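Putidaredoxin reductase (Pseudomonas putida, PDB 1Q1R) probably passes electrons from NADH through its bound FAD to putidaredoxin, the iron-sulfur protein that supplies the cytochrome P450cam monooxygenase. Local coordinates at residues E18-W28 against A309-K319; F364-A373 against I390-L401. All coordinates share one frame; numbering follows the deposited sequence.

Contact 1 of 2, residues E18-W28 against A309-K319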
loop_
_atom_site.group_PDB
_atom_site.type_symbol
_atom_site.label_atom_id
_atom_site.label_comp_id
_atom_site.label_asym_id
_atom_site.label_seq_id
_atom_site.Cartn_x
_atom_site.Cartn_y
_atom_site.Cartn_z
ATOM N N GLU A 18 -2.612 14.653 -2.622
ATOM C CA GLU A 18 -1.542 15.237 -1.810
ATOM C C GLU A 18 -0.663 16.150 -2.680
ATOM O O GLU A 18 -0.157 17.170 -2.217
ATOM C CB GLU A 18 -0.701 14.125 -1.183
ATOM C CG GLU A 18 0.335 14.595 -0.171
ATOM C CD GLU A 18 -0.266 15.429 0.947
ATOM O OE1 GLU A 18 -1.346 15.063 1.466
ATOM O OE2 GLU A 18 0.351 16.453 1.311
ATOM N N VAL A 19 -0.484 15.782 -3.943
ATOM C CA VAL A 19 0.307 16.607 -4.852
ATOM C C VAL A 19 -0.456 17.914 -5.061
ATOM O O VAL A 19 0.102 19.008 -4.945
ATOM C CB VAL A 19 0.513 15.909 -6.219
ATOM C CG1 VAL A 19 1.020 16.911 -7.255
ATOM C CG2 VAL A 19 1.508 14.769 -6.074
ATOM N N ALA A 20 -1.748 17.788 -5.347
ATOM C CA ALA A 20 -2.606 18.944 -5.579
ATOM C C ALA A 20 -2.571 19.952 -4.428
ATOM O O ALA A 20 -2.247 21.126 -4.633
ATOM C CB ALA A 20 -4.045 18.481 -5.828
ATOM N N PHE A 21 -2.906 19.502 -3.221
ATOM C CA PHE A 21 -2.907 20.395 -2.070
ATOM C C PHE A 21 -1.507 20.811 -1.641
ATOM O O PHE A 21 -1.316 21.916 -1.135
ATOM C CB PHE A 21 -3.658 19.765 -0.892
ATOM C CG PHE A 21 -5.151 19.764 -1.065
ATOM C CD1 PHE A 21 -5.787 18.734 -1.748
ATOM C CD2 PHE A 21 -5.916 20.825 -0.593
ATOM C CE1 PHE A 21 -7.161 18.763 -1.960
ATOM C CE2 PHE A 21 -7.290 20.863 -0.800
ATOM C CZ PHE A 21 -7.914 19.831 -1.485
ATOM N N GLY A 22 -0.531 19.932 -1.842
ATOM C CA GLY A 22 0.834 20.263 -1.478
ATOM C C GLY A 22 1.303 21.406 -2.356
ATOM O O GLY A 22 1.944 22.352 -1.894
ATOM N N LEU A 23 0.964 21.308 -3.635
ATOM C CA LEU A 23 1.314 22.312 -4.626
ATOM C C LEU A 23 0.794 23.682 -4.198
ATOM O O LEU A 23 1.548 24.651 -4.129
ATOM C CB LEU A 23 0.702 21.919 -5.970
ATOM C CG LEU A 23 1.581 21.850 -7.217
ATOM C CD1 LEU A 23 2.964 21.335 -6.880
ATOM C CD2 LEU A 23 0.902 20.944 -8.233
ATOM N N ARG A 24 -0.498 23.753 -3.898
ATOM C CA ARG A 24 -1.117 25.007 -3.488
ATOM C C ARG A 24 -0.627 25.470 -2.118
ATOM O O ARG A 24 -0.805 26.630 -1.745
ATOM C CB ARG A 24 -2.641 24.858 -3.461
ATOM C CG ARG A 24 -3.374 26.180 -3.385
ATOM C CD ARG A 24 -3.183 26.975 -4.669
ATOM N NE ARG A 24 -4.053 26.503 -5.741
ATOM C CZ ARG A 24 -3.912 26.835 -7.020
ATOM N NH1 ARG A 24 -2.927 27.639 -7.396
ATOM N NH2 ARG A 24 -4.769 26.381 -7.923
ATOM N N ALA A 25 -0.007 24.562 -1.372
ATOM C CA ALA A 25 0.503 24.892 -0.048
ATOM C C ALA A 25 1.922 25.445 -0.132
ATOM O O ALA A 25 2.347 26.219 0.727
ATOM C CB ALA A 25 0.477 23.657 0.841
ATOM N N SER A 26 2.646 25.047 -1.172
ATOM C CA SER A 26 4.018 25.495 -1.367
ATOM C C SER A 26 4.121 26.780 -2.187
ATOM O O SER A 26 5.213 27.174 -2.593
ATOM C CB SER A 26 4.839 24.391 -2.032
ATOM O OG SER A 26 4.955 23.268 -1.176
ATOM N N GLY A 27 2.983 27.421 -2.440
ATOM C CA GLY A 27 2.994 28.670 -3.182
ATOM C C GLY A 27 2.688 28.623 -4.667
ATOM O O GLY A 27 2.988 29.575 -5.387
ATOM N N TRP A 28 2.094 27.533 -5.138
ATOM C CA TRP A 28 1.759 27.420 -6.552
ATOM C C TRP A 28 0.582 28.348 -6.856
ATOM O O TRP A 28 -0.431 28.326 -6.158
ATOM C CB TRP A 28 1.414 25.968 -6.887
ATOM C CG TRP A 28 1.095 25.720 -8.330
ATOM C CD1 TRP A 28 -0.133 25.778 -8.919
ATOM C CD2 TRP A 28 2.020 25.360 -9.363
ATOM N NE1 TRP A 28 -0.034 25.473 -10.254
ATOM C CE2 TRP A 28 1.277 25.212 -10.553
ATOM C CE3 TRP A 28 3.405 25.147 -9.397
ATOM C CZ2 TRP A 28 1.871 24.860 -11.770
ATOM C CZ3 TRP A 28 3.997 24.798 -10.608
ATOM C CH2 TRP A 28 3.227 24.658 -11.779
ATOM N N ALA A 309 4.709 12.680 -2.915
ATOM C CA ALA A 309 3.828 13.787 -3.276
ATOM C C ALA A 309 4.382 15.120 -2.774
ATOM O O ALA A 309 4.268 16.147 -3.445
ATOM C CB ALA A 309 2.429 13.549 -2.708
ATOM N N ARG A 310 4.980 15.106 -1.591
ATOM C CA ARG A 310 5.547 16.324 -1.032
ATOM C C ARG A 310 6.803 16.749 -1.793
ATOM O O ARG A 310 7.067 17.941 -1.952
ATOM C CB ARG A 310 5.836 16.123 0.460
ATOM C CG ARG A 310 4.565 16.236 1.291
ATOM C CD ARG A 310 4.625 15.514 2.626
ATOM N NE ARG A 310 3.323 15.576 3.289
ATOM C CZ ARG A 310 3.003 14.912 4.395
ATOM N NH1 ARG A 310 3.894 14.120 4.981
ATOM N NH2 ARG A 310 1.787 15.038 4.916
ATOM N N LYS A 311 7.559 15.772 -2.281
ATOM C CA LYS A 311 8.775 16.047 -3.031
ATOM C C LYS A 311 8.421 16.717 -4.360
ATOM O O LYS A 311 9.078 17.674 -4.777
ATOM C CB LYS A 311 9.541 14.747 -3.280
ATOM C CG LYS A 311 10.882 14.927 -3.980
ATOM C CD LYS A 311 11.612 13.602 -4.102
ATOM C CE LYS A 311 12.960 13.765 -4.799
ATOM N NZ LYS A 311 13.699 12.470 -4.904
ATOM N N ILE A 312 7.377 16.213 -5.016
ATOM C CA ILE A 312 6.932 16.775 -6.286
ATOM C C ILE A 312 6.483 18.221 -6.101
ATOM O O ILE A 312 6.856 19.102 -6.874
ATOM C CB ILE A 312 5.758 15.963 -6.885
ATOM C CG1 ILE A 312 6.280 14.637 -7.444
ATOM C CG2 ILE A 312 5.049 16.778 -7.963
ATOM C CD1 ILE A 312 5.225 13.794 -8.134
ATOM N N ALA A 313 5.678 18.458 -5.071
ATOM C CA ALA A 313 5.179 19.794 -4.784
ATOM C C ALA A 313 6.336 20.760 -4.570
ATOM O O ALA A 313 6.303 21.904 -5.029
ATOM C CB ALA A 313 4.292 19.764 -3.548
ATOM N N ALA A 314 7.358 20.290 -3.864
ATOM C CA ALA A 314 8.532 21.104 -3.581
ATOM C C ALA A 314 9.247 21.493 -4.873
ATOM O O ALA A 314 9.481 22.674 -5.137
ATOM C CB ALA A 314 9.484 20.339 -2.666
ATOM N N ILE A 315 9.584 20.493 -5.678
ATOM C CA ILE A 315 10.284 20.715 -6.937
ATOM C C ILE A 315 9.547 21.652 -7.897
ATOM O O ILE A 315 10.146 22.576 -8.451
ATOM C CB ILE A 315 10.557 19.377 -7.651
ATOM C CG1 ILE A 315 11.467 18.506 -6.779
ATOM C CG2 ILE A 315 11.190 19.630 -9.013
ATOM C CD1 ILE A 315 11.680 17.105 -7.307
ATOM N N LEU A 316 8.253 21.418 -8.091
ATOM C CA LEU A 316 7.464 22.250 -8.994
ATOM C C LEU A 316 7.299 23.674 -8.478
ATOM O O LEU A 316 6.876 24.563 -9.217
ATOM C CB LEU A 316 6.081 21.636 -9.216
ATOM C CG LEU A 316 6.007 20.279 -9.916
ATOM C CD1 LEU A 316 4.544 19.881 -10.063
ATOM C CD2 LEU A 316 6.680 20.352 -11.279
ATOM N N CYS A 317 7.623 23.889 -7.209
ATOM C CA CYS A 317 7.498 25.217 -6.622
ATOM C C CYS A 317 8.856 25.863 -6.378
ATOM O O CYS A 317 8.963 26.849 -5.651
ATOM C CB CYS A 317 6.710 25.144 -5.310
ATOM S SG CYS A 317 4.938 24.825 -5.524
ATOM N N GLY A 318 9.892 25.300 -6.991
ATOM C CA GLY A 318 11.226 25.846 -6.835
ATOM C C GLY A 318 11.767 25.756 -5.423
ATOM O O GLY A 318 12.647 26.527 -5.041
ATOM N N LYS A 319 11.242 24.818 -4.639
ATOM C CA LYS A 319 11.698 24.633 -3.265
ATOM C C LYS A 319 12.569 23.386 -3.148
ATOM O O LYS A 319 12.624 22.570 -4.069
ATOM C CB LYS A 319 10.498 24.531 -2.323
ATOM C CG LYS A 319 9.747 25.840 -2.157
ATOM C CD LYS A 319 8.572 25.701 -1.205
ATOM C CE LYS A 319 8.064 27.066 -0.756
ATOM N NZ LYS A 319 7.754 27.953 -1.909
#
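In the FAD-binding Rossmann-type unit, the helix bearing Val19, Gly22 and Leu23 packs on the one bearing Ala309, Ala313 and Leu316, with segment axes 8.3 Å apart and crossing at -38°. Small residues are consistent with this spacing: Ala313 CB lies 3.6 Å from Gly22 C, and a beta carbon on Gly22 would crowd it. Beside this point Leu23 CD1 reaches in to 3.4 Å from Ala313 CA and also touches Leu316 CD1. One helical turn earlier, Val19 CG2 meets Ala309 CB at 3.7 Å, while Glu18 OE2 and Arg310 NE form only a long salt bridge, carboxylate and guanidinium turned 83° apart. Toward the C-terminal ends of the two segments the contact continues. With CG anti to the backbone N (chi1 -178°), Trp28 presents its ring edge to Leu316 O, which lies in the ring plane 3.2 Å from Trp28 CZ3, and Leu23 CG lies over one face, toward the rim. Cys317 SG packs on Ser26 CB at 3.5 Å. Lys319 NZ donates to Ser26 O at 2.7 Å, tying the two exits together. Val7 and Ile9 of strand 6-10 and Met280 of strand 279-281 lie beneath, the helix-on-sheet layering typical of a Rossmann-type dinucleotide-binding fold.

Contact 2 of 2, residues F364-A373 against I390-L401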
loop_
_atom_site.group_PDB
_atom_site.type_symbol
_atom_site.label_atom_id
_atom_site.label_comp_id
_atom_site.label_asym_id
_atom_site.label_seq_id
_atom_site.Cartn_x
_atom_site.Cartn_y
_atom_site.Cartn_z
ATOM N N PHE A 364 14.914 -7.369 13.891
ATOM C CA PHE A 364 15.892 -6.666 13.073
ATOM C C PHE A 364 16.379 -7.542 11.927
ATOM O O PHE A 364 16.809 -8.670 12.140
ATOM C CB PHE A 364 17.089 -6.224 13.932
ATOM C CG PHE A 364 16.727 -5.255 15.027
ATOM C CD1 PHE A 364 16.170 -5.705 16.220
ATOM C CD2 PHE A 364 16.914 -3.885 14.848
ATOM C CE1 PHE A 364 15.799 -4.806 17.219
ATOM C CE2 PHE A 364 16.546 -2.979 15.840
ATOM C CZ PHE A 364 15.986 -3.438 17.025
ATOM N N TYR A 365 16.298 -7.018 10.710
ATOM C CA TYR A 365 16.751 -7.746 9.529
ATOM C C TYR A 365 18.123 -7.211 9.141
ATOM O O TYR A 365 18.269 -6.027 8.835
ATOM C CB TYR A 365 15.772 -7.554 8.367
ATOM C CG TYR A 365 14.411 -8.166 8.617
ATOM C CD1 TYR A 365 13.525 -7.597 9.532
ATOM C CD2 TYR A 365 14.022 -9.329 7.958
ATOM C CE1 TYR A 365 12.285 -8.175 9.787
ATOM C CE2 TYR A 365 12.784 -9.915 8.204
ATOM C CZ TYR A 365 11.922 -9.335 9.118
ATOM O OH TYR A 365 10.702 -9.921 9.366
ATOM N N LEU A 366 19.127 -8.084 9.159
ATOM C CA LEU A 366 20.484 -7.674 8.827
ATOM C C LEU A 366 21.109 -8.421 7.656
ATOM O O LEU A 366 20.771 -9.569 7.368
ATOM C CB LEU A 366 21.410 -7.838 10.044
ATOM C CG LEU A 366 21.128 -7.056 11.331
ATOM C CD1 LEU A 366 19.930 -7.654 12.050
ATOM C CD2 LEU A 366 22.358 -7.099 12.229
ATOM N N GLN A 367 22.024 -7.733 6.984
ATOM C CA GLN A 367 22.784 -8.293 5.879
ATOM C C GLN A 367 24.198 -8.023 6.368
ATOM O O GLN A 367 24.758 -6.954 6.131
ATOM C CB GLN A 367 22.523 -7.531 4.583
ATOM C CG GLN A 367 23.163 -8.184 3.374
ATOM C CD GLN A 367 22.939 -7.403 2.095
ATOM O OE1 GLN A 367 23.220 -7.894 1.001
ATOM N NE2 GLN A 367 22.440 -6.181 2.224
ATOM N N GLY A 368 24.759 -8.992 7.080
ATOM C CA GLY A 368 26.081 -8.811 7.645
ATOM C C GLY A 368 25.858 -8.118 8.977
ATOM O O GLY A 368 25.234 -8.686 9.876
ATOM N N ASP A 369 26.350 -6.892 9.106
ATOM C CA ASP A 369 26.172 -6.129 10.336
ATOM C C ASP A 369 25.296 -4.910 10.076
ATOM O O ASP A 369 25.004 -4.135 10.986
ATOM C CB ASP A 369 27.521 -5.674 10.897
ATOM C CG ASP A 369 28.386 -6.834 11.349
ATOM O OD1 ASP A 369 27.864 -7.755 12.014
ATOM O OD2 ASP A 369 29.596 -6.815 11.050
ATOM N N ARG A 370 24.887 -4.742 8.822
ATOM C CA ARG A 370 24.044 -3.618 8.443
ATOM C C ARG A 370 22.569 -3.950 8.653
ATOM O O ARG A 370 22.091 -5.000 8.215
ATOM C CB ARG A 370 24.269 -3.252 6.976
ATOM C CG ARG A 370 23.348 -2.145 6.492
ATOM C CD ARG A 370 23.384 -1.986 4.984
ATOM N NE ARG A 370 22.350 -1.058 4.533
ATOM C CZ ARG A 370 22.046 -0.835 3.258
ATOM N NH1 ARG A 370 22.700 -1.477 2.297
ATOM N NH2 ARG A 370 21.089 0.030 2.944
ATOM N N VAL A 371 21.856 -3.054 9.327
ATOM C CA VAL A 371 20.433 -3.250 9.576
ATOM C C VAL A 371 19.660 -2.775 8.347
ATOM O O VAL A 371 19.746 -1.611 7.966
ATOM C CB VAL A 371 19.960 -2.457 10.819
ATOM C CG1 VAL A 371 18.463 -2.655 11.028
ATOM C CG2 VAL A 371 20.722 -2.927 12.057
ATOM N N LEU A 372 18.915 -3.688 7.729
ATOM C CA LEU A 372 18.132 -3.372 6.534
ATOM C C LEU A 372 16.723 -2.900 6.865
ATOM O O LEU A 372 16.220 -1.952 6.265
ATOM C CB LEU A 372 18.037 -4.601 5.626
ATOM C CG LEU A 372 19.331 -5.116 4.988
ATOM C CD1 LEU A 372 19.056 -6.443 4.291
ATOM C CD2 LEU A 372 19.866 -4.089 3.998
ATOM N N ALA A 373 16.084 -3.570 7.817
ATOM C CA ALA A 373 14.727 -3.214 8.203
ATOM C C ALA A 373 14.404 -3.723 9.594
ATOM O O ALA A 373 15.122 -4.551 10.150
ATOM C CB ALA A 373 13.732 -3.799 7.198
ATOM N N ILE A 390 18.158 3.102 10.334
ATOM C CA ILE A 390 18.127 2.811 8.903
ATOM C C ILE A 390 18.455 4.036 8.059
ATOM O O ILE A 390 19.333 3.991 7.197
ATOM C CB ILE A 390 16.731 2.290 8.460
ATOM C CG1 ILE A 390 16.334 1.072 9.292
ATOM C CG2 ILE A 390 16.747 1.938 6.978
ATOM C CD1 ILE A 390 17.308 -0.071 9.205
ATOM N N THR A 391 17.742 5.128 8.309
ATOM C CA THR A 391 17.939 6.360 7.553
ATOM C C THR A 391 19.360 6.903 7.643
ATOM O O THR A 391 19.920 7.349 6.642
ATOM C CB THR A 391 16.966 7.463 8.016
ATOM O OG1 THR A 391 15.615 7.002 7.884
ATOM C CG2 THR A 391 17.152 8.725 7.174
ATOM N N ASP A 392 19.948 6.864 8.835
ATOM C CA ASP A 392 21.302 7.376 9.012
ATOM C C ASP A 392 22.404 6.326 8.925
ATOM O O ASP A 392 23.574 6.629 9.170
ATOM C CB ASP A 392 21.412 8.126 10.339
ATOM C CG ASP A 392 20.502 9.329 10.394
ATOM O OD1 ASP A 392 20.465 10.079 9.398
ATOM O OD2 ASP A 392 19.828 9.530 11.425
ATOM N N ARG A 393 22.042 5.096 8.574
ATOM C CA ARG A 393 23.035 4.034 8.457
ATOM C C ARG A 393 23.909 3.943 9.708
ATOM O O ARG A 393 25.132 3.862 9.612
ATOM C CB ARG A 393 23.924 4.296 7.241
ATOM C CG ARG A 393 23.557 3.509 6.001
ATOM C CD ARG A 393 23.832 2.026 6.203
ATOM N NE ARG A 393 23.838 1.296 4.940
ATOM C CZ ARG A 393 24.687 1.538 3.944
ATOM N NH1 ARG A 393 25.602 2.493 4.067
ATOM N NH2 ARG A 393 24.623 0.826 2.827
ATOM N N LEU A 394 23.284 3.957 10.880
ATOM C CA LEU A 394 24.035 3.884 12.127
ATOM C C LEU A 394 24.633 2.502 12.374
ATOM O O LEU A 394 23.947 1.485 12.260
ATOM C CB LEU A 394 23.147 4.275 13.308
ATOM C CG LEU A 394 22.572 5.691 13.312
ATOM C CD1 LEU A 394 21.843 5.929 14.618
ATOM C CD2 LEU A 394 23.685 6.707 13.140
ATOM N N PRO A 395 25.928 2.454 12.726
ATOM C CA PRO A 395 26.647 1.204 12.999
ATOM C C PRO A 395 26.317 0.581 14.356
ATOM O O PRO A 395 27.206 0.364 15.184
ATOM C CB PRO A 395 28.106 1.632 12.900
ATOM C CG PRO A 395 28.070 3.019 13.457
ATOM C CD PRO A 395 26.840 3.611 12.797
ATOM N N VAL A 396 25.042 0.293 14.589
ATOM C CA VAL A 396 24.634 -0.307 15.852
ATOM C C VAL A 396 25.233 -1.704 16.011
ATOM O O VAL A 396 25.330 -2.458 15.041
ATOM C CB VAL A 396 23.102 -0.419 15.955
ATOM C CG1 VAL A 396 22.485 0.964 16.039
ATOM C CG2 VAL A 396 22.554 -1.185 14.755
ATOM N N GLU A 397 25.626 -2.043 17.234
ATOM C CA GLU A 397 26.214 -3.348 17.524
ATOM C C GLU A 397 25.185 -4.468 17.417
ATOM O O GLU A 397 24.279 -4.570 18.239
ATOM C CB GLU A 397 26.822 -3.359 18.929
ATOM C CG GLU A 397 27.365 -4.723 19.344
ATOM C CD GLU A 397 28.336 -5.292 18.321
ATOM O OE1 GLU A 397 29.330 -4.603 18.000
ATOM O OE2 GLU A 397 28.105 -6.422 17.836
ATOM N N PRO A 398 25.325 -5.337 16.410
ATOM C CA PRO A 398 24.383 -6.445 16.228
ATOM C C PRO A 398 24.196 -7.306 17.475
ATOM O O PRO A 398 23.074 -7.674 17.828
ATOM C CB PRO A 398 24.999 -7.235 15.075
ATOM C CG PRO A 398 25.689 -6.174 14.279
ATOM C CD PRO A 398 26.350 -5.344 15.351
ATOM N N ASN A 399 25.300 -7.612 18.148
ATOM C CA ASN A 399 25.253 -8.455 19.336
ATOM C C ASN A 399 24.487 -7.879 20.527
ATOM O O ASN A 399 24.298 -8.562 21.526
ATOM C CB ASN A 399 26.675 -8.847 19.758
ATOM C CG ASN A 399 27.424 -9.586 18.656
ATOM O OD1 ASN A 399 26.826 -10.344 17.884
ATOM N ND2 ASN A 399 28.736 -9.375 18.581
ATOM N N LEU A 400 24.037 -6.631 20.428
ATOM C CA LEU A 400 23.276 -6.037 21.525
ATOM C C LEU A 400 21.821 -5.773 21.138
ATOM O O LEU A 400 20.975 -5.547 21.999
ATOM C CB LEU A 400 23.922 -4.731 21.982
ATOM C CG LEU A 400 25.255 -4.808 22.731
ATOM C CD1 LEU A 400 25.734 -3.399 23.045
ATOM C CD2 LEU A 400 25.083 -5.607 24.011
ATOM N N LEU A 401 21.531 -5.806 19.843
ATOM C CA LEU A 401 20.175 -5.536 19.379
ATOM C C LEU A 401 19.119 -6.430 20.034
ATOM O O LEU A 401 18.008 -5.978 20.317
ATOM C CB LEU A 401 20.103 -5.654 17.852
ATOM C CG LEU A 401 20.898 -4.613 17.057
ATOM C CD1 LEU A 401 20.772 -4.918 15.567
ATOM C CD2 LEU A 401 20.382 -3.206 17.357
HETATM O O HOH W 1 25.471 -1.929 12.352
HETATM O O HOH W 2 23.251 -0.746 10.539
#
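Val371 and Leu366, on the two strands of a beta hairpin closed by a type II' turn from Gln367 to Arg370, present their side chains to the segment 390-401, which leads from the end of helix 380-391 into the short, weakly bonded helix about 398-401. The branches of Val371 divide the work. The Val371 and Ile390 side chains cross at about a right angle, with Val371 CG1, anti to the backbone N (chi1 178°), 3.4 Å from Ile390 CD1, closer than carbons usually pack. CG2, the other branch, lies 3.7 Å from Val396 CG2 and also touches Leu401 CD1. Leu401 lies over one face of the Phe364 ring, toward its rim, with its CD1 4.1 Å from Phe364 CD2. Toward the turn, Leu366 CD2 packs on Pro398 CB at 3.9 Å, and Asp369 crosses the same proline ring near CG.

At the other flank the guanidinium planes of Arg370 and Arg393 stand almost perpendicular, 86° apart. Arg393 NH2 is modelled 3.0 Å above the centre of the Arg370 plane, too close for two like-charged donor groups to be taken at face value, and no hydrogen bond joins them. The opposite face of Arg370 rests on Leu372 CD2. An alanine in place of Arg370 would probably uncover Leu372 CD2 on the side where the guanidinium now lies, and lose the weak bond from NH2 to Leu292 O.

Water completes the join where no direct hydrogen bond crosses. One molecule accepts from Val371 N and donates to Leu394 O. A second donates to two carbonyls, at 2.6 Å from Asp369 O and 2.7 Å from Val396 O, bridging the turn to the loop.

Contact 1 closes before contact 2 opens along the chain, and the two are well separated: their centres are 34 Å apart and their nearest atoms about 13 Å. They share no helix, strand or sheet. Residues 18-28 and 309-319 join helices 14-25 and 302-316 beside the parallel sheet containing strands 6-10 and 279-281, bringing together parts 281 residues apart in sequence. Residues 364-373 and 390-401, separated by only 17, belong to the antiparallel C-terminal sheet and its helices. Contact 1 is thus a long-range closure of the FAD-binding part, contact 2 a local one within the part of the chain that matches the reductase C-terminal family, consistent with the modular glutathione reductase fold.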